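Local coordinates for ArtJ (Geobacillus stearothermophilus, PDB 2PVU), which binds arginine, lysine and histidine as the solute-binding protein of an ABC transport system and is seen here with lysine in its pocket, at residues A[145-151]-A[189-194]; A[122-126]-A[268-272]; A[131-135]-A[182-186]. One frame throughout, in Å; residues are numbered along the deposited sequence.

Interaction 1: A[145-151]-A[189-194]; sequences LKGKTIG and GVDAVI
D191 OD2 takes a firm bond from the amide of T149 and has the T149 hydroxyl close by. The backbone bond is short and straight: T149 N lies 2.8 Å from D191 OD2, with 170° at the hydrogen. It meets the oxygen on the anti side, somewhat out of the carboxylate plane. T149 OG1 stands 3.0 Å from D191 OD2, in a contact that is weak and not settled. OG1 sits between the backbone N and carbonyl carbon of T149 (chi1 54°), which puts it beside the carboxylate. A water joins this hydroxyl to G189 O. In return D191 N donates to T149 O at 2.9 Å, so the two residues hold each other from both directions. With an alanine in place of D191, T149 N would probably be left without its acceptor, and the T149 hydroxyl would be likely to turn more freely.

Beyond this pair the strands run parallel. G151 N bonds to A192 O at 2.7 Å, in the carbonyl plane. The next step is I194 N to G151 O at 3.1 Å. V190 lays its two methyl groups against the bare backbone of G151, and L185 lies against V190 too. The side chains of A192 and I194 make apolar contacts. L145 CD2 presses on A192 CB at a tight 3.4 Å, and I150 CG2 meets I194 CG1 at 3.8 Å. F166 of helix 157-166 packs against L145 and I150. A type II turn from L145 to K148 leads into the first strand.

Strand 150-153 lies between strands 172-175 and 192-196, all three parallel and linked through helices 157-166 and 178-186. These are beta-alpha-beta crossovers of the kind that build a lobe of a type II periplasmic binding protein.

Interaction 2: A[122-126]-A[268-272]; sequences DPYFE and DRLKQ. With SO4 (sulfate ion), chain B; SO4 (sulfate ion), chain C.
With chi1 at -170° and an extended chain beyond CG, E126 carries its OE1 over to R269. R269 CG lies beside its backbone N (chi1 -67°), and that chain is straight out to NE. E126 OE1 rests 3.2 Å from R269 CD. It is 3.8 Å from R269 NE, a long salt bridge. OE1 lies well out of the guanidinium plane, so no N-H points at it and only the charges attract; the carboxylate and guanidinium planes are 80° apart. E126 was modelled in two conformers, so this pairing is not certain.

R269 NH2 reaches O1 of the chain B sulfate at 2.6 Å, and R269 NE reaches its O4 at 2.8 Å. The chain C sulfate takes weak bonds from R269 NH1 and E126 N, and has an oxygen over a face of the F125 ring. K266 also gives hydrogen bonds to sulfate here.

The C-terminal tail after helix 252-261 thus packs on the start of strand 125-134. L270 makes the apolar part, and also touches I248 of helix 237-249. L270 CD2 lies 3.6 Å from F125 N, a buried amide with no partner in the model. A water bonds to P123 O at 2.7 Å and to L270 O at 2.9 Å.

Both sulfates probably come from the crystallisation liquor. They gather round an arginine whose pairing with E126 is probably a loose one.

Interaction 3: A[131-135]-A[182-186]; sequences ILVKQ and IMELL
L185 has the most surface buried here, and its CD2 does the touching. That methyl lies 3.7 Å from L132 CG and 3.6 Å from L132 O, so it meets both the side chain and the backbone of the strand. L132 starts toward the helix at its CB. Its chi1 of -178° and chi2 of 69° together bring L132 CD2 to I182 CG1, 3.8 Å away, where the two side chains cross at about a right angle. V204 of helix 197-206 packs on L132 as well.

The arrangement is a helix lying on a face of a beta sheet, as in the alpha/beta lobes of family 3 solute-binding proteins. The axes of the strand and helix segments pass 9.1 Å apart at 30°.

K134 makes the polar contact. Its extended chain reaches to the C-terminal end of helix 178-186. There K134 NZ donates to L186 O at 2.8 Å, coming from above the carbonyl plane and not onto a lone pair. K134 CE passes L185 O at 3.2 Å on the way. The ammonium charge is likely to suit the partly negative carbonyl end of the helix.

In the fold
Interactions 1 and 3 are buried neighbours, with centres about 9 Å apart. They meet where strand 192-196 pairs antiparallel with strand 125-134: V193 O and L132 N are a probable hydrogen bond. Interaction 1 is strand pairing with a side-chain carboxylate where the pairing begins; interaction 3 is leucine and isoleucine packing of helix on sheet plus one lysine bond to a helix-end carbonyl. Interaction 2 lies about 30 Å from interaction 1 and 29 Å from interaction 3, centre to centre. It is partly buried, joins the C-terminal tail to the start of strand 125-134, and combines L270 packing with a long charge pair, sulfate and a bridging water. Interaction 3 uses the far end of that strand.

Interaction 1: A[145-151]-A[189-194]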
loop_
_atom_site.group_PDB
_atom_site.type_symbol
_atom_site.label_atom_id
_atom_site.label_comp_id
_atom_site.label_asym_id
_atom_site.label_seq_id
_atom_site.Cartn_x
_atom_site.Cartn_y
_atom_site.Cartn_z
ATOM N N LEU A 145 -12.680 17.960 -7.512
ATOM C CA LEU A 145 -12.417 18.038 -6.082
ATOM C C LEU A 145 -11.916 19.418 -5.673
ATOM O O LEU A 145 -11.650 19.666 -4.489
ATOM C CB LEU A 145 -11.384 16.984 -5.649
ATOM C CG LEU A 145 -11.727 15.499 -5.817
ATOM C CD1 LEU A 145 -10.500 14.675 -5.475
ATOM C CD2 LEU A 145 -12.915 15.072 -4.969
ATOM N N LYS A 146 -11.772 20.313 -6.644
ATOM C CA LYS A 146 -11.409 21.684 -6.347
ATOM C C LYS A 146 -12.382 22.316 -5.339
ATOM O O LYS A 146 -13.615 22.299 -5.534
ATOM C CB LYS A 146 -11.389 22.481 -7.643
ATOM C CG LYS A 146 -11.168 23.956 -7.475
ATOM C CD LYS A 146 -9.711 24.329 -7.565
ATOM C CE LYS A 146 -9.567 25.853 -7.665
ATOM N NZ LYS A 146 -8.345 26.301 -6.901
ATOM N N GLY A 147 -11.820 22.865 -4.261
ATOM C CA GLY A 147 -12.619 23.510 -3.228
ATOM C C GLY A 147 -13.279 22.563 -2.237
ATOM O O GLY A 147 -13.959 23.024 -1.308
ATOM N N LYS A 148 -13.116 21.255 -2.443
ATOM C CA LYS A 148 -13.730 20.243 -1.580
ATOM C C LYS A 148 -12.730 19.699 -0.564
ATOM O O LYS A 148 -11.524 19.835 -0.733
ATOM C CB LYS A 148 -14.272 19.078 -2.414
ATOM C CG LYS A 148 -15.373 19.482 -3.417
ATOM C CD LYS A 148 -16.007 18.226 -4.056
ATOM C CE LYS A 148 -16.997 18.573 -5.187
ATOM N NZ LYS A 148 -18.220 19.143 -4.574
ATOM N N THR A 149 -13.226 19.048 0.478
ATOM C CA THR A 149 -12.321 18.530 1.504
ATOM C C THR A 149 -11.960 17.108 1.137
ATOM O O THR A 149 -12.840 16.317 0.796
ATOM C CB THR A 149 -12.974 18.563 2.861
ATOM O OG1 THR A 149 -14.219 17.869 2.761
ATOM C CG2 THR A 149 -13.303 20.004 3.231
ATOM N N ILE A 150 -10.662 16.791 1.188
ATOM C CA ILE A 150 -10.167 15.498 0.726
ATOM C C ILE A 150 -9.489 14.787 1.906
ATOM O O ILE A 150 -8.619 15.344 2.544
ATOM C CB ILE A 150 -9.138 15.655 -0.442
ATOM C CG1 ILE A 150 -9.763 16.427 -1.614
ATOM C CG2 ILE A 150 -8.677 14.303 -0.976
ATOM C CD1 ILE A 150 -8.732 16.957 -2.567
ATOM N N GLY A 151 -9.865 13.544 2.170
ATOM C CA GLY A 151 -9.180 12.793 3.183
ATOM C C GLY A 151 -8.114 11.892 2.561
ATOM O O GLY A 151 -8.342 11.278 1.513
ATOM N N GLY A 189 -17.197 13.991 7.290
ATOM C CA GLY A 189 -16.088 14.880 7.621
ATOM C C GLY A 189 -15.277 15.301 6.393
ATOM O O GLY A 189 -14.693 16.390 6.360
ATOM N N VAL A 190 -15.217 14.426 5.395
ATOM C CA VAL A 190 -14.592 14.787 4.109
ATOM C C VAL A 190 -15.553 14.450 2.972
ATOM O O VAL A 190 -16.467 13.614 3.138
ATOM C CB VAL A 190 -13.177 14.126 3.870
ATOM C CG1 VAL A 190 -12.224 14.484 5.022
ATOM C CG2 VAL A 190 -13.302 12.608 3.696
ATOM N N ASP A 191 -15.309 15.087 1.838
ATOM C CA ASP A 191 -16.125 14.954 0.604
ATOM C C ASP A 191 -15.634 13.802 -0.292
ATOM O O ASP A 191 -16.383 13.292 -1.132
ATOM C CB ASP A 191 -16.057 16.241 -0.211
ATOM C CG ASP A 191 -16.617 17.435 0.524
ATOM O OD1 ASP A 191 -17.672 17.283 1.164
ATOM O OD2 ASP A 191 -16.011 18.524 0.448
ATOM N N ALA A 192 -14.383 13.392 -0.107
ATOM C CA ALA A 192 -13.753 12.394 -0.961
ATOM C C ALA A 192 -12.496 11.922 -0.261
ATOM O O ALA A 192 -11.907 12.661 0.559
ATOM C CB ALA A 192 -13.368 13.027 -2.307
ATOM N N VAL A 193 -12.075 10.704 -0.615
ATOM C CA VAL A 193 -10.794 10.129 -0.153
ATOM C C VAL A 193 -9.974 9.757 -1.391
ATOM O O VAL A 193 -10.534 9.250 -2.416
ATOM C CB VAL A 193 -11.048 8.900 0.772
ATOM C CG1 VAL A 193 -9.722 8.034 0.971
ATOM C CG2 VAL A 193 -11.571 9.383 2.140
ATOM N N ILE A 194 -8.673 10.041 -1.359
ATOM C CA ILE A 194 -7.811 9.556 -2.449
ATOM C C ILE A 194 -6.966 8.450 -1.836
ATOM O O ILE A 194 -6.252 8.664 -0.837
ATOM C CB ILE A 194 -6.947 10.657 -3.074
ATOM C CG1 ILE A 194 -7.856 11.731 -3.718
ATOM C CG2 ILE A 194 -5.987 10.064 -4.144
ATOM C CD1 ILE A 194 -7.088 12.974 -4.224
HETATM O O HOH W 1 -16.483 18.283 4.553
#

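Interaction 2: A[122-126]-A[268-272]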
loop_
_atom_site.group_PDB
_atom_site.type_symbol
_atom_site.label_atom_id
_atom_site.label_comp_id
_atom_site.label_asym_id
_atom_site.label_seq_id
_atom_site.Cartn_x
_atom_site.Cartn_y
_atom_site.Cartn_z
ATOM N N ASP A 122 12.755 -4.902 -6.360
ATOM C CA ASP A 122 12.070 -4.841 -7.653
ATOM C C ASP A 122 10.554 -4.755 -7.428
ATOM O O ASP A 122 10.050 -5.228 -6.406
ATOM C CB ASP A 122 12.397 -6.073 -8.500
ATOM C CG ASP A 122 13.869 -6.175 -8.817
ATOM O OD1 ASP A 122 14.479 -5.140 -9.168
ATOM O OD2 ASP A 122 14.414 -7.296 -8.750
ATOM N N PRO A 123 9.824 -4.170 -8.378
ATOM C CA PRO A 123 8.372 -4.016 -8.104
ATOM C C PRO A 123 7.639 -5.330 -8.020
ATOM O O PRO A 123 7.999 -6.293 -8.699
ATOM C CB PRO A 123 7.852 -3.219 -9.296
ATOM C CG PRO A 123 8.951 -3.050 -10.256
ATOM C CD PRO A 123 10.242 -3.573 -9.666
ATOM N N TYR A 124 6.609 -5.383 -7.200
ATOM C CA TYR A 124 5.806 -6.601 -7.124
ATOM C C TYR A 124 4.328 -6.370 -7.378
ATOM O O TYR A 124 3.531 -7.300 -7.260
ATOM C CB TYR A 124 6.019 -7.306 -5.751
ATOM C CG TYR A 124 5.385 -6.582 -4.544
ATOM C CD1 TYR A 124 4.014 -6.680 -4.268
ATOM C CD2 TYR A 124 6.170 -5.795 -3.704
ATOM C CE1 TYR A 124 3.410 -5.997 -3.151
ATOM C CE2 TYR A 124 5.594 -5.090 -2.600
ATOM C CZ TYR A 124 4.248 -5.198 -2.324
ATOM O OH TYR A 124 3.715 -4.524 -1.238
ATOM N N PHE A 125 3.916 -5.146 -7.683
ATOM C CA PHE A 125 2.463 -4.866 -7.911
ATOM C C PHE A 125 2.382 -3.546 -8.648
ATOM O O PHE A 125 3.253 -2.705 -8.469
ATOM C CB PHE A 125 1.762 -4.716 -6.540
ATOM C CG PHE A 125 0.308 -5.096 -6.565
ATOM C CD1 PHE A 125 -0.062 -6.433 -6.419
ATOM C CD2 PHE A 125 -0.679 -4.128 -6.742
ATOM C CE1 PHE A 125 -1.442 -6.802 -6.448
ATOM C CE2 PHE A 125 -2.055 -4.483 -6.760
ATOM C CZ PHE A 125 -2.415 -5.840 -6.617
ATOM N N GLU A 126 1.343 -3.362 -9.477
ATOM C CA GLU A 126 1.111 -2.045 -10.088
ATOM C C GLU A 126 -0.243 -1.539 -9.635
ATOM O O GLU A 126 -1.230 -2.313 -9.535
ATOM C CB GLU A 126 1.194 -2.050 -11.625
ATOM C CG GLU A 126 1.184 -0.605 -12.220
ATOM C CD GLU A 126 1.171 -0.544 -13.761
ATOM O OE1 GLU A 126 1.132 -1.600 -14.409
ATOM O OE2 GLU A 126 1.214 0.580 -14.317
ATOM N N ASP A 268 3.591 -8.924 -17.012
ATOM C CA ASP A 268 4.420 -7.999 -17.803
ATOM C C ASP A 268 4.488 -6.586 -17.187
ATOM O O ASP A 268 5.377 -5.805 -17.547
ATOM C CB ASP A 268 4.015 -7.946 -19.296
ATOM C CG ASP A 268 2.569 -7.467 -19.534
ATOM O OD1 ASP A 268 1.887 -7.004 -18.592
ATOM O OD2 ASP A 268 2.134 -7.563 -20.716
ATOM N N ARG A 269 3.531 -6.256 -16.314
ATOM C CA ARG A 269 3.555 -5.005 -15.513
ATOM C C ARG A 269 4.773 -4.928 -14.573
ATOM O O ARG A 269 5.219 -3.830 -14.209
ATOM C CB ARG A 269 2.267 -4.885 -14.669
ATOM C CG ARG A 269 1.052 -4.684 -15.554
ATOM C CD ARG A 269 -0.179 -4.542 -14.660
ATOM N NE ARG A 269 -1.384 -4.288 -15.447
ATOM C CZ ARG A 269 -2.556 -4.045 -14.887
ATOM N NH1 ARG A 269 -2.650 -4.044 -13.556
ATOM N NH2 ARG A 269 -3.619 -3.797 -15.636
ATOM N N LEU A 270 5.309 -6.083 -14.204
ATOM C CA LEU A 270 6.427 -6.143 -13.282
ATOM C C LEU A 270 7.793 -6.019 -13.950
ATOM O O LEU A 270 8.809 -6.012 -13.249
ATOM C CB LEU A 270 6.362 -7.410 -12.433
ATOM C CG LEU A 270 4.975 -7.596 -11.802
ATOM C CD1 LEU A 270 4.894 -8.890 -10.982
ATOM C CD2 LEU A 270 4.606 -6.368 -10.963
ATOM N N LYS A 271 7.809 -5.913 -15.281
ATOM C CA LYS A 271 9.050 -5.763 -16.062
ATOM C C LYS A 271 9.153 -4.413 -16.779
ATOM O O LYS A 271 9.930 -4.259 -17.695
ATOM C CB LYS A 271 9.154 -6.890 -17.076
ATOM C CG LYS A 271 9.510 -8.225 -16.456
ATOM C CD LYS A 271 11.011 -8.282 -16.164
ATOM C CE LYS A 271 11.547 -9.705 -16.238
ATOM N NZ LYS A 271 13.040 -9.714 -16.082
ATOM N N GLN A 272 8.381 -3.435 -16.335
ATOM C CA GLN A 272 8.367 -2.129 -16.986
ATOM C C GLN A 272 9.604 -1.338 -16.576
ATOM O O GLN A 272 10.320 -1.688 -15.628
ATOM C CB GLN A 272 7.086 -1.358 -16.629
ATOM C CG GLN A 272 5.812 -2.019 -17.107
ATOM C CD GLN A 272 5.770 -2.094 -18.624
ATOM O OE1 GLN A 272 5.889 -1.069 -19.307
ATOM N NE2 GLN A 272 5.646 -3.319 -19.164
ATOM O OXT GLN A 272 9.936 -0.352 -17.225
HETATM S S SO4 B . -2.661 -3.270 -18.983
HETATM O O1 SO4 B . -3.839 -3.167 -18.129
HETATM O O2 SO4 B . -2.370 -1.983 -19.613
HETATM O O3 SO4 B . -2.925 -4.286 -20.010
HETATM O O4 SO4 B . -1.514 -3.639 -18.148
HETATM S S SO4 C . -0.746 -6.773 -11.318
HETATM O O1 SO4 C . -1.395 -7.511 -10.245
HETATM O O2 SO4 C . -1.036 -5.338 -10.974
HETATM O O3 SO4 C . -1.375 -7.239 -12.584
HETATM O O4 SO4 C . 0.712 -7.081 -11.283
HETATM O O HOH W 2 9.764 -7.050 -10.661
#

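Interaction 3: A[131-135]-A[182-186]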
loop_
_atom_site.group_PDB
_atom_site.type_symbol
_atom_site.label_atom_id
_atom_site.label_comp_id
_atom_site.label_asym_id
_atom_site.label_seq_id
_atom_site.Cartn_x
_atom_site.Cartn_y
_atom_site.Cartn_z
ATOM N N ILE A 131 -10.297 8.003 -6.677
ATOM C CA ILE A 131 -11.127 8.780 -5.759
ATOM C C ILE A 131 -12.256 7.911 -5.231
ATOM O O ILE A 131 -12.958 7.225 -5.991
ATOM C CB ILE A 131 -11.714 9.990 -6.485
ATOM C CG1 ILE A 131 -10.591 10.857 -7.026
ATOM C CG2 ILE A 131 -12.649 10.855 -5.566
ATOM C CD1 ILE A 131 -11.029 11.714 -8.228
ATOM N N LEU A 132 -12.426 7.935 -3.921
ATOM C CA LEU A 132 -13.516 7.235 -3.285
ATOM C C LEU A 132 -14.519 8.295 -2.778
ATOM O O LEU A 132 -14.135 9.223 -2.091
ATOM C CB LEU A 132 -12.971 6.404 -2.112
ATOM C CG LEU A 132 -13.944 5.539 -1.322
ATOM C CD1 LEU A 132 -14.482 4.362 -2.127
ATOM C CD2 LEU A 132 -13.226 5.034 -0.098
ATOM N N VAL A 133 -15.782 8.132 -3.130
ATOM C CA VAL A 133 -16.842 9.093 -2.773
ATOM C C VAL A 133 -18.124 8.340 -2.410
ATOM O O VAL A 133 -18.260 7.152 -2.691
ATOM C CB VAL A 133 -17.179 10.077 -3.950
ATOM C CG1 VAL A 133 -16.043 11.090 -4.202
ATOM C CG2 VAL A 133 -17.575 9.327 -5.252
ATOM N N LYS A 134 -19.066 9.035 -1.778
ATOM C CA LYS A 134 -20.390 8.471 -1.599
ATOM C C LYS A 134 -21.115 8.471 -2.936
ATOM O O LYS A 134 -20.901 9.355 -3.770
ATOM C CB LYS A 134 -21.178 9.292 -0.587
ATOM C CG LYS A 134 -20.636 9.179 0.821
ATOM C CD LYS A 134 -21.553 9.900 1.798
ATOM C CE LYS A 134 -21.044 9.666 3.228
ATOM N NZ LYS A 134 -21.889 10.298 4.302
ATOM N N GLN A 135 -21.960 7.473 -3.171
ATOM C CA GLN A 135 -22.782 7.517 -4.375
ATOM C C GLN A 135 -23.651 8.757 -4.184
ATOM O O GLN A 135 -24.097 9.046 -3.069
ATOM C CB GLN A 135 -23.642 6.266 -4.514
ATOM C CG GLN A 135 -22.850 5.004 -4.890
ATOM C CD GLN A 135 -23.577 3.717 -4.501
ATOM O OE1 GLN A 135 -22.941 2.708 -4.188
ATOM N NE2 GLN A 135 -24.913 3.761 -4.480
ATOM N N ILE A 182 -11.360 6.702 5.458
ATOM C CA ILE A 182 -12.648 6.186 4.960
ATOM C C ILE A 182 -13.792 6.479 5.926
ATOM O O ILE A 182 -14.861 6.926 5.512
ATOM C CB ILE A 182 -12.557 4.670 4.624
ATOM C CG1 ILE A 182 -11.716 4.479 3.351
ATOM C CG2 ILE A 182 -13.952 4.066 4.407
ATOM C CD1 ILE A 182 -11.196 3.074 3.172
ATOM N N MET A 183 -13.551 6.255 7.219
ATOM C CA MET A 183 -14.521 6.608 8.253
ATOM C C MET A 183 -14.929 8.078 8.187
ATOM O O MET A 183 -16.109 8.392 8.410
ATOM C CB MET A 183 -13.991 6.250 9.651
ATOM C CG MET A 183 -13.827 4.752 9.865
ATOM S SD MET A 183 -13.225 4.242 11.491
ATOM C CE MET A 183 -13.785 2.531 11.450
ATOM N N GLU A 184 -13.969 8.971 7.895
ATOM C CA GLU A 184 -14.283 10.414 7.799
ATOM C C GLU A 184 -15.072 10.717 6.510
ATOM O O GLU A 184 -15.776 11.709 6.446
ATOM C CB GLU A 184 -13.017 11.305 7.860
ATOM C CG GLU A 184 -12.499 11.633 9.282
ATOM C CD GLU A 184 -13.503 12.426 10.173
ATOM O OE1 GLU A 184 -13.571 13.682 10.133
ATOM O OE2 GLU A 184 -14.167 11.777 10.968
ATOM N N LEU A 185 -14.901 9.890 5.474
ATOM C CA LEU A 185 -15.773 9.979 4.282
ATOM C C LEU A 185 -17.199 9.588 4.678
ATOM O O LEU A 185 -18.154 10.292 4.372
ATOM C CB LEU A 185 -15.270 9.063 3.154
ATOM C CG LEU A 185 -16.139 9.029 1.907
ATOM C CD1 LEU A 185 -16.221 10.445 1.241
ATOM C CD2 LEU A 185 -15.591 7.956 0.937
ATOM N N LEU A 186 -17.337 8.469 5.380
ATOM C CA LEU A 186 -18.653 7.941 5.752
ATOM C C LEU A 186 -19.462 8.893 6.653
ATOM O O LEU A 186 -20.681 9.046 6.485
ATOM C CB LEU A 186 -18.518 6.557 6.402
ATOM C CG LEU A 186 -17.926 5.442 5.536
ATOM C CD1 LEU A 186 -17.702 4.255 6.433
ATOM C CD2 LEU A 186 -18.817 5.081 4.386
#